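Local atomic coordinates of serine proteinase inhibitor 1 (Myxoma virus, PDB entry 6BJ5), a protein that inhibits serine proteases as a member of the poxvirus branch of the serpin family and is important in the virulence of the virus. Residues Val33-Tyr38 with Ser255-Arg260; Asp184-Glu189 with Glu202-Arg207; Ala82-Arg87 with Gln281-Asn286. All blocks are in the same frame, centred on the assembly; numbering follows the deposited sequence.

Contact 1 lies in the core, its centre about 6 Å from the centre of the chain. Contact 2 is farther out, about 22 Å from that centre, but still buried. Contact 3, about 28 Å out on the opposite side, is partly buried and reaches the surface. Contacts 1 and 2 both reach the large sheet, through its neighbouring strands 243-258 and 173-185. Contact 3 joins two loops instead. Contact 1 is mostly apolar, with one serine hydroxyl holding a backbone N-H. Contact 2 combines a single backbone bond with two leucines and a proline packed on its buried side. Contact 3 has a backbone bond inside and prolines and an arginine at its outer edge.

Contact 1 (Val33-Tyr38 with Ser255-Arg260); sequences VVFSPY and SVLDLR
Ser255 and Val34 make the polar link of this contact. Val34 N donates to Ser255 OG over 3.1 Å, with an N-H...O angle of 162°. The Ser255 hydroxyl lies anti to its own carbonyl carbon (chi1 -73°), which sets it against the backbone of 33-34. Val34 CG2 packs beside it, 3.7 Å from Ser255 CB. Leu257 spreads its two methyls: CD1 lies 3.8 Å from Phe35 CD1, while CD2 approaches Val33 CG1. Leu259 CD2 sits 4.2 Å from Phe35 CE1. The Phe35 side chain runs across that of Leu257 at about a right angle. On one face of its ring lies Pro37 N, 3.6 Å above the plane and offset toward the rim. In the next shell, Asp258 OD1 caps Arg260 N where the strand leads into helix 260-265. Ser36 is the N-cap of helix 37-49. The short strand 33-35 crosses the end of strand 243-258 at 69°. It pairs antiparallel with a strand of the other chain, which carries serpin sheet B across the interface. Strand 243-258 belongs to the large sheet A, so the contact joins the two sheets. Strand 293-302 hydrogen-bonds to Ser255 and Leu257, and helix 23-26 packs on Phe35 and Leu257.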
loop_
_atom_site.group_PDB
_atom_site.type_symbol
_atom_site.label_atom_id
_atom_site.label_comp_id
_atom_site.label_asym_id
_atom_site.label_seq_id
_atom_site.Cartn_x
_atom_site.Cartn_y
_atom_site.Cartn_z
ATOM N N VAL A 33 -5.079 1.075 9.888
ATOM C CA VAL A 33 -4.185 0.307 9.039
ATOM C C VAL A 33 -4.047 1.022 7.707
ATOM O O VAL A 33 -5.046 1.475 7.138
ATOM C CB VAL A 33 -4.706 -1.123 8.829
ATOM C CG1 VAL A 33 -3.757 -1.912 7.932
ATOM C CG2 VAL A 33 -4.911 -1.806 10.164
ATOM N N VAL A 34 -2.814 1.129 7.223
ATOM C CA VAL A 34 -2.512 1.666 5.904
ATOM C C VAL A 34 -1.729 0.617 5.124
ATOM O O VAL A 34 -0.981 -0.192 5.686
ATOM C CB VAL A 34 -1.742 2.997 5.993
ATOM C CG1 VAL A 34 -2.576 4.017 6.740
ATOM C CG2 VAL A 34 -0.422 2.791 6.696
ATOM N N PHE A 35 -1.897 0.632 3.813
ATOM C CA PHE A 35 -1.431 -0.484 3.006
ATOM C C PHE A 35 -1.134 0.017 1.597
ATOM O O PHE A 35 -1.694 1.022 1.145
ATOM C CB PHE A 35 -2.510 -1.574 3.001
ATOM C CG PHE A 35 -2.203 -2.752 2.158
ATOM C CD1 PHE A 35 -1.076 -3.517 2.375
ATOM C CD2 PHE A 35 -3.049 -3.081 1.110
ATOM C CE1 PHE A 35 -0.813 -4.634 1.583
ATOM C CE2 PHE A 35 -2.800 -4.152 0.324
ATOM C CZ PHE A 35 -1.664 -4.945 0.563
ATOM N N SER A 36 -0.222 -0.658 0.908
ATOM C CA SER A 36 0.016 -0.320 -0.487
ATOM C C SER A 36 -0.201 -1.552 -1.332
ATOM O O SER A 36 0.696 -2.409 -1.409
ATOM C CB SER A 36 1.414 0.216 -0.721
ATOM O OG SER A 36 1.580 0.411 -2.123
ATOM N N PRO A 37 -1.374 -1.701 -1.959
ATOM C CA PRO A 37 -1.540 -2.769 -2.957
ATOM C C PRO A 37 -0.560 -2.667 -4.117
ATOM O O PRO A 37 -0.079 -3.697 -4.594
ATOM C CB PRO A 37 -2.999 -2.602 -3.397
ATOM C CG PRO A 37 -3.374 -1.235 -2.977
ATOM C CD PRO A 37 -2.622 -0.958 -1.742
ATOM N N TYR A 38 -0.262 -1.463 -4.611
ATOM C CA TYR A 38 0.709 -1.335 -5.695
ATOM C C TYR A 38 2.081 -1.834 -5.264
ATOM O O TYR A 38 2.772 -2.527 -6.017
ATOM C CB TYR A 38 0.825 0.110 -6.120
ATOM C CG TYR A 38 1.798 0.342 -7.246
ATOM C CD1 TYR A 38 1.437 0.066 -8.552
ATOM C CD2 TYR A 38 3.076 0.822 -7.009
ATOM C CE1 TYR A 38 2.299 0.290 -9.595
ATOM C CE2 TYR A 38 3.959 1.036 -8.051
ATOM C CZ TYR A 38 3.554 0.769 -9.347
ATOM O OH TYR A 38 4.387 0.968 -10.418
ATOM N N SER A 255 2.016 1.546 9.633
ATOM C CA SER A 255 1.592 0.158 9.759
ATOM C C SER A 255 2.741 -0.729 9.323
ATOM O O SER A 255 3.340 -0.489 8.271
ATOM C CB SER A 255 0.345 -0.127 8.911
ATOM O OG SER A 255 -0.813 0.452 9.477
ATOM N N VAL A 256 3.045 -1.746 10.126
ATOM C CA VAL A 256 4.055 -2.748 9.794
ATOM C C VAL A 256 3.340 -4.083 9.695
ATOM O O VAL A 256 2.934 -4.651 10.717
ATOM C CB VAL A 256 5.166 -2.805 10.836
ATOM C CG1 VAL A 256 6.087 -3.966 10.526
ATOM C CG2 VAL A 256 5.921 -1.477 10.853
ATOM N N LEU A 257 3.227 -4.606 8.476
ATOM C CA LEU A 257 2.327 -5.710 8.167
ATOM C C LEU A 257 3.121 -6.920 7.723
ATOM O O LEU A 257 4.079 -6.794 6.952
ATOM C CB LEU A 257 1.347 -5.332 7.057
ATOM C CG LEU A 257 0.504 -4.072 7.277
ATOM C CD1 LEU A 257 -0.367 -3.761 6.074
ATOM C CD2 LEU A 257 -0.327 -4.204 8.537
ATOM N N ASP A 258 2.719 -8.087 8.230
ATOM C CA ASP A 258 3.250 -9.375 7.797
ATOM C C ASP A 258 2.244 -10.007 6.851
ATOM O O ASP A 258 1.138 -10.375 7.270
ATOM C CB ASP A 258 3.506 -10.302 8.980
ATOM C CG ASP A 258 4.216 -11.581 8.576
ATOM O OD1 ASP A 258 4.189 -11.951 7.381
ATOM O OD2 ASP A 258 4.778 -12.234 9.478
ATOM N N LEU A 259 2.638 -10.173 5.595
ATOM C CA LEU A 259 1.693 -10.573 4.565
ATOM C C LEU A 259 1.788 -12.038 4.169
ATOM O O LEU A 259 1.062 -12.458 3.264
ATOM C CB LEU A 259 1.896 -9.696 3.325
ATOM C CG LEU A 259 1.947 -8.198 3.593
ATOM C CD1 LEU A 259 2.313 -7.526 2.286
ATOM C CD2 LEU A 259 0.581 -7.702 4.051
ATOM N N ARG A 260 2.627 -12.831 4.839
ATOM C CA ARG A 260 2.762 -14.235 4.469
ATOM C C ARG A 260 1.435 -14.956 4.588
ATOM O O ARG A 260 1.024 -15.681 3.678
ATOM C CB ARG A 260 3.814 -14.923 5.332
ATOM C CG ARG A 260 3.759 -16.438 5.261
ATOM C CD ARG A 260 5.004 -17.063 5.858
ATOM N NE ARG A 260 4.942 -18.517 5.804
ATOM C CZ ARG A 260 6.002 -19.313 5.737
ATOM N NH1 ARG A 260 7.216 -18.791 5.687
ATOM N NH2 ARG A 260 5.844 -20.631 5.699
#

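Contact 2 (Asp184-Glu189 with Glu202-Arg207); sequences DTLKTE and ELPYKR
Lys187, just ahead of strand 188-191, meets Glu202 within strand 198-204, its partner in a beta hairpin. This hairpin is part of the smaller antiparallel sheet, sheet B of the serpin fold. Glu202 N donates to Lys187 O over 3.1 Å, with an N-H...O angle of 159°. Just before it, Leu186 turns its side chain to residues 202-204. Its CG is anti to the carbonyl carbon (chi1 -47°), and the two methyls then part. CD1 meets Leu203 CD2 at 3.8 Å, and CD2 lies 4.0 Å from Pro204 CD. CD2 also rests 3.7 Å from Glu202 O. Leu203 CB points away from 184-189, but the branch at its end turns back to reach Leu186. Met248 and Trp154 pack on Leu203, and Val246 on Leu186. Glu202 is extended, with chi1 -173° and CG anti to the backbone N. Its carboxylate forms a salt bridge with Lys23 of the other chain and a hydrogen bond with Tyr21 of that chain. These two partners would favour its charged form. Lys187 reaches out in a long extended chain on the same side as Glu202. Their charged ends remain apart, with Lys187 NZ 5.0 Å from Glu202 OE2.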
loop_
_atom_site.group_PDB
_atom_site.type_symbol
_atom_site.label_atom_id
_atom_site.label_comp_id
_atom_site.label_asym_id
_atom_site.label_seq_id
_atom_site.Cartn_x
_atom_site.Cartn_y
_atom_site.Cartn_z
ATOM N N ASP A 184 -16.348 22.468 -1.425
ATOM C CA ASP A 184 -15.681 22.151 -2.678
ATOM C C ASP A 184 -16.686 21.377 -3.519
ATOM O O ASP A 184 -17.607 20.747 -2.982
ATOM C CB ASP A 184 -14.393 21.345 -2.411
ATOM C CG ASP A 184 -13.462 21.267 -3.607
ATOM O OD1 ASP A 184 -13.877 21.654 -4.715
ATOM O OD2 ASP A 184 -12.305 20.819 -3.422
ATOM N N THR A 185 -16.515 21.453 -4.841
ATOM C CA THR A 185 -17.279 20.655 -5.802
ATOM C C THR A 185 -16.447 19.483 -6.296
ATOM O O THR A 185 -15.363 19.672 -6.874
ATOM C CB THR A 185 -17.840 21.486 -6.962
ATOM O OG1 THR A 185 -18.314 22.758 -6.494
ATOM C CG2 THR A 185 -18.865 20.719 -7.794
ATOM N N LEU A 186 -16.993 18.283 -6.073
ATOM C CA LEU A 186 -16.324 16.998 -6.132
ATOM C C LEU A 186 -17.324 15.942 -6.585
ATOM O O LEU A 186 -18.525 16.067 -6.331
ATOM C CB LEU A 186 -15.830 16.595 -4.746
ATOM C CG LEU A 186 -15.076 17.590 -3.882
ATOM C CD1 LEU A 186 -15.036 17.040 -2.447
ATOM C CD2 LEU A 186 -13.675 17.891 -4.440
ATOM N N LYS A 187 -16.819 14.858 -7.166
ATOM C CA LYS A 187 -17.688 13.732 -7.494
ATOM C C LYS A 187 -18.057 12.978 -6.215
ATOM O O LYS A 187 -17.211 12.775 -5.339
ATOM C CB LYS A 187 -17.005 12.812 -8.523
ATOM C CG LYS A 187 -16.686 13.521 -9.857
ATOM C CD LYS A 187 -16.083 12.609 -10.924
ATOM C CE LYS A 187 -15.225 13.409 -11.911
ATOM N NZ LYS A 187 -14.450 12.536 -12.831
ATOM N N THR A 188 -19.331 12.580 -6.099
ATOM C CA THR A 188 -19.847 11.922 -4.901
ATOM C C THR A 188 -21.047 11.081 -5.300
ATOM O O THR A 188 -21.601 11.249 -6.389
ATOM C CB THR A 188 -20.319 12.930 -3.835
ATOM O OG1 THR A 188 -19.509 14.103 -3.853
ATOM C CG2 THR A 188 -20.285 12.316 -2.438
ATOM N N GLU A 189 -21.466 10.197 -4.389
ATOM C CA GLU A 189 -22.707 9.449 -4.546
ATOM C C GLU A 189 -22.860 8.559 -3.326
ATOM O O GLU A 189 -21.891 8.315 -2.605
ATOM C CB GLU A 189 -22.759 8.616 -5.858
ATOM C CG GLU A 189 -24.025 7.767 -6.025
ATOM C CD GLU A 189 -25.290 8.607 -6.234
ATOM O OE1 GLU A 189 -25.172 9.825 -6.482
ATOM O OE2 GLU A 189 -26.406 8.057 -6.115
ATOM N N GLU A 202 -14.443 11.882 -4.262
ATOM C CA GLU A 202 -13.130 11.942 -4.889
ATOM C C GLU A 202 -12.476 13.279 -4.596
ATOM O O GLU A 202 -12.917 14.323 -5.080
ATOM C CB GLU A 202 -13.222 11.698 -6.399
ATOM C CG GLU A 202 -11.838 11.589 -6.994
ATOM C CD GLU A 202 -11.802 11.084 -8.402
ATOM O OE1 GLU A 202 -12.360 9.996 -8.663
ATOM O OE2 GLU A 202 -11.138 11.732 -9.228
ATOM N N LEU A 203 -11.393 13.232 -3.850
ATOM C CA LEU A 203 -10.578 14.396 -3.559
ATOM C C LEU A 203 -9.384 14.387 -4.493
ATOM O O LEU A 203 -8.468 13.578 -4.304
ATOM C CB LEU A 203 -10.118 14.365 -2.104
ATOM C CG LEU A 203 -11.210 14.192 -1.056
ATOM C CD1 LEU A 203 -10.570 13.770 0.247
ATOM C CD2 LEU A 203 -11.923 15.508 -0.864
ATOM N N PRO A 204 -9.362 15.199 -5.540
ATOM C CA PRO A 204 -8.213 15.179 -6.447
ATOM C C PRO A 204 -6.995 15.902 -5.893
ATOM O O PRO A 204 -7.097 16.940 -5.238
ATOM C CB PRO A 204 -8.746 15.897 -7.692
ATOM C CG PRO A 204 -9.824 16.786 -7.183
ATOM C CD PRO A 204 -10.473 16.021 -6.062
ATOM N N TYR A 205 -5.821 15.369 -6.234
ATOM C CA TYR A 205 -4.563 16.016 -5.890
ATOM C C TYR A 205 -4.209 16.997 -6.989
ATOM O O TYR A 205 -4.838 17.018 -8.046
ATOM C CB TYR A 205 -3.435 14.997 -5.711
ATOM C CG TYR A 205 -3.617 14.127 -4.503
ATOM C CD1 TYR A 205 -3.401 14.621 -3.228
ATOM C CD2 TYR A 205 -4.060 12.816 -4.642
ATOM C CE1 TYR A 205 -3.607 13.827 -2.131
ATOM C CE2 TYR A 205 -4.261 12.017 -3.563
ATOM C CZ TYR A 205 -4.042 12.527 -2.307
ATOM O OH TYR A 205 -4.254 11.725 -1.217
ATOM N N LYS A 206 -3.184 17.820 -6.737
ATOM C CA LYS A 206 -2.904 18.936 -7.637
ATOM C C LYS A 206 -2.420 18.440 -8.998
ATOM O O LYS A 206 -2.621 19.112 -10.012
ATOM C CB LYS A 206 -1.899 19.896 -6.984
ATOM C CG LYS A 206 -1.205 20.887 -7.914
ATOM C CD LYS A 206 -0.167 21.718 -7.152
ATOM C CE LYS A 206 0.774 22.493 -8.079
ATOM N NZ LYS A 206 2.090 22.744 -7.412
ATOM N N ARG A 207 -1.838 17.238 -9.051
ATOM C CA ARG A 207 -1.467 16.646 -10.334
ATOM C C ARG A 207 -2.699 16.337 -11.185
ATOM O O ARG A 207 -2.669 16.479 -12.410
ATOM C CB ARG A 207 -0.646 15.373 -10.092
ATOM C CG ARG A 207 0.705 15.539 -9.346
ATOM C CD ARG A 207 1.744 16.398 -10.090
ATOM N NE ARG A 207 1.355 17.806 -10.168
ATOM C CZ ARG A 207 2.012 18.737 -10.852
ATOM N NH1 ARG A 207 1.568 19.988 -10.862
ATOM N NH2 ARG A 207 3.108 18.421 -11.526
#

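Contact 3 (Ala82-Arg87 with Gln281-Asn286); sequences ASVPLR and QASPSN
Arg87 and Leu86 meet Ala282 in the tight part of this contact between two loops. Arg87 N donates to Ala282 O over 2.9 Å. The bond is bent, with an N-H...O angle of 143°, and the donor is tilted from the carbonyl plane. The same oxygen receives a CA-H contact from Leu86, with CA 3.3 Å away. Beside this, Pro85 O faces the ring of Pro284, 3.5 Å from its CD. The model suggests an ST turn, Ser283 OG accepting from Ser285 N, and a bond from OG to Pro85 O, but OG sits too close to a neighbour and both are doubtful. The outer side is looser and nearer solvent. Here the two prolines touch lightly, Pro85 CB lying 4.4 Å from Pro284 CG. Arg87 runs extended from CG to NE past Pro284, the two side chains pointing in opposite directions. Its guanidinium has Pro284 over one face, with NH1 3.5 Å from Pro284 CA. Arg87 NE also donates to Gly280 O, which helps hold the guanidinium beside Pro284. Ser285 and Asn286 are poorly ordered. Arg87 is the N-cap residue of helix 88-98, whose Phe90 packs on Ala282. Strand 103-105 touches Val84 and Leu86. The contact ties the loop between strand 73-81 and helix 88-98 to the loop ahead of strand 293-302, at the end of the molecule far from contact 2.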
loop_
_atom_site.group_PDB
_atom_site.type_symbol
_atom_site.label_atom_id
_atom_site.label_comp_id
_atom_site.label_asym_id
_atom_site.label_seq_id
_atom_site.Cartn_x
_atom_site.Cartn_y
_atom_site.Cartn_z
ATOM N N ALA A 82 26.190 -12.933 -2.087
ATOM C CA ALA A 82 27.282 -13.218 -3.021
ATOM C C ALA A 82 27.644 -14.693 -3.117
ATOM O O ALA A 82 28.317 -15.074 -4.075
ATOM C CB ALA A 82 28.534 -12.437 -2.641
ATOM N N SER A 83 27.221 -15.530 -2.165
ATOM C CA SER A 83 27.428 -16.969 -2.318
ATOM C C SER A 83 26.536 -17.572 -3.405
ATOM O O SER A 83 26.880 -18.618 -3.968
ATOM C CB SER A 83 27.199 -17.710 -0.995
ATOM O OG SER A 83 26.084 -17.226 -0.273
ATOM N N VAL A 84 25.379 -16.967 -3.682
ATOM C CA VAL A 84 24.322 -17.591 -4.480
ATOM C C VAL A 84 24.617 -17.515 -5.977
ATOM O O VAL A 84 24.631 -16.422 -6.563
ATOM C CB VAL A 84 22.967 -16.921 -4.202
ATOM C CG1 VAL A 84 21.879 -17.588 -5.019
ATOM C CG2 VAL A 84 22.650 -16.910 -2.723
ATOM N N PRO A 85 24.786 -18.644 -6.657
ATOM C CA PRO A 85 24.925 -18.598 -8.114
ATOM C C PRO A 85 23.612 -18.187 -8.760
ATOM O O PRO A 85 22.545 -18.696 -8.416
ATOM C CB PRO A 85 25.312 -20.033 -8.479
ATOM C CG PRO A 85 24.743 -20.853 -7.370
ATOM C CD PRO A 85 24.856 -20.018 -6.135
ATOM N N LEU A 86 23.696 -17.220 -9.653
ATOM C CA LEU A 86 22.569 -16.763 -10.443
ATOM C C LEU A 86 22.846 -17.089 -11.901
ATOM O O LEU A 86 23.937 -16.795 -12.398
ATOM C CB LEU A 86 22.343 -15.259 -10.242
ATOM C CG LEU A 86 21.410 -14.789 -9.119
ATOM C CD1 LEU A 86 21.362 -15.683 -7.909
ATOM C CD2 LEU A 86 21.695 -13.336 -8.730
ATOM N N ARG A 87 21.877 -17.719 -12.569
ATOM C CA ARG A 87 21.936 -17.838 -14.017
ATOM C C ARG A 87 22.182 -16.461 -14.617
ATOM O O ARG A 87 21.467 -15.510 -14.287
ATOM C CB ARG A 87 20.641 -18.407 -14.605
ATOM C CG ARG A 87 20.108 -19.655 -13.925
ATOM C CD ARG A 87 19.192 -20.484 -14.853
ATOM N NE ARG A 87 18.678 -21.621 -14.099
ATOM C CZ ARG A 87 19.268 -22.810 -14.049
ATOM N NH1 ARG A 87 18.741 -23.779 -13.307
ATOM N NH2 ARG A 87 20.376 -23.036 -14.753
ATOM N N GLN A 281 14.601 -20.294 -12.388
ATOM C CA GLN A 281 14.966 -19.306 -13.400
ATOM C C GLN A 281 16.007 -18.328 -12.881
ATOM O O GLN A 281 16.767 -17.743 -13.667
ATOM C CB GLN A 281 13.732 -18.542 -13.881
ATOM C CG GLN A 281 12.679 -19.445 -14.424
ATOM C CD GLN A 281 13.198 -20.168 -15.640
ATOM O OE1 GLN A 281 13.560 -21.348 -15.578
ATOM N NE2 GLN A 281 13.294 -19.442 -16.752
ATOM N N ALA A 282 16.073 -18.163 -11.565
ATOM C CA ALA A 282 17.081 -17.293 -10.984
ATOM C C ALA A 282 18.337 -18.074 -10.687
ATOM O O ALA A 282 19.451 -17.617 -10.935
ATOM C CB ALA A 282 16.574 -16.655 -9.691
ATOM N N SER A 283 18.162 -19.246 -10.105
ATOM C CA SER A 283 19.264 -19.929 -9.481
ATOM C C SER A 283 19.297 -21.440 -9.792
ATOM O O SER A 283 18.308 -22.141 -9.508
ATOM C CB SER A 283 19.163 -19.675 -7.989
ATOM O OG SER A 283 20.147 -20.372 -7.293
ATOM N N PRO A 284 20.380 -21.939 -10.354
ATOM C CA PRO A 284 20.604 -23.393 -10.329
ATOM C C PRO A 284 20.721 -23.959 -8.904
ATOM O O PRO A 284 20.662 -25.184 -8.753
ATOM C CB PRO A 284 21.889 -23.566 -11.158
ATOM C CG PRO A 284 22.560 -22.206 -11.204
ATOM C CD PRO A 284 21.576 -21.170 -10.740
ATOM N N SER A 285 20.906 -23.111 -7.881
ATOM C CA SER A 285 20.935 -23.574 -6.490
ATOM C C SER A 285 19.803 -24.530 -6.130
ATOM O O SER A 285 20.043 -25.544 -5.459
ATOM C CB SER A 285 20.912 -22.382 -5.523
ATOM O OG SER A 285 20.581 -22.773 -4.202
ATOM N N ASN A 286 18.566 -24.218 -6.521
ATOM C CA ASN A 286 17.396 -24.949 -6.016
ATOM C C ASN A 286 17.345 -24.868 -4.493
ATOM O O ASN A 286 16.870 -25.792 -3.821
ATOM C CB ASN A 286 17.383 -26.429 -6.453
ATOM C CG ASN A 286 17.502 -26.609 -7.963
ATOM O OD1 ASN A 286 17.241 -25.680 -8.728
ATOM N ND2 ASN A 286 17.862 -27.824 -8.396
#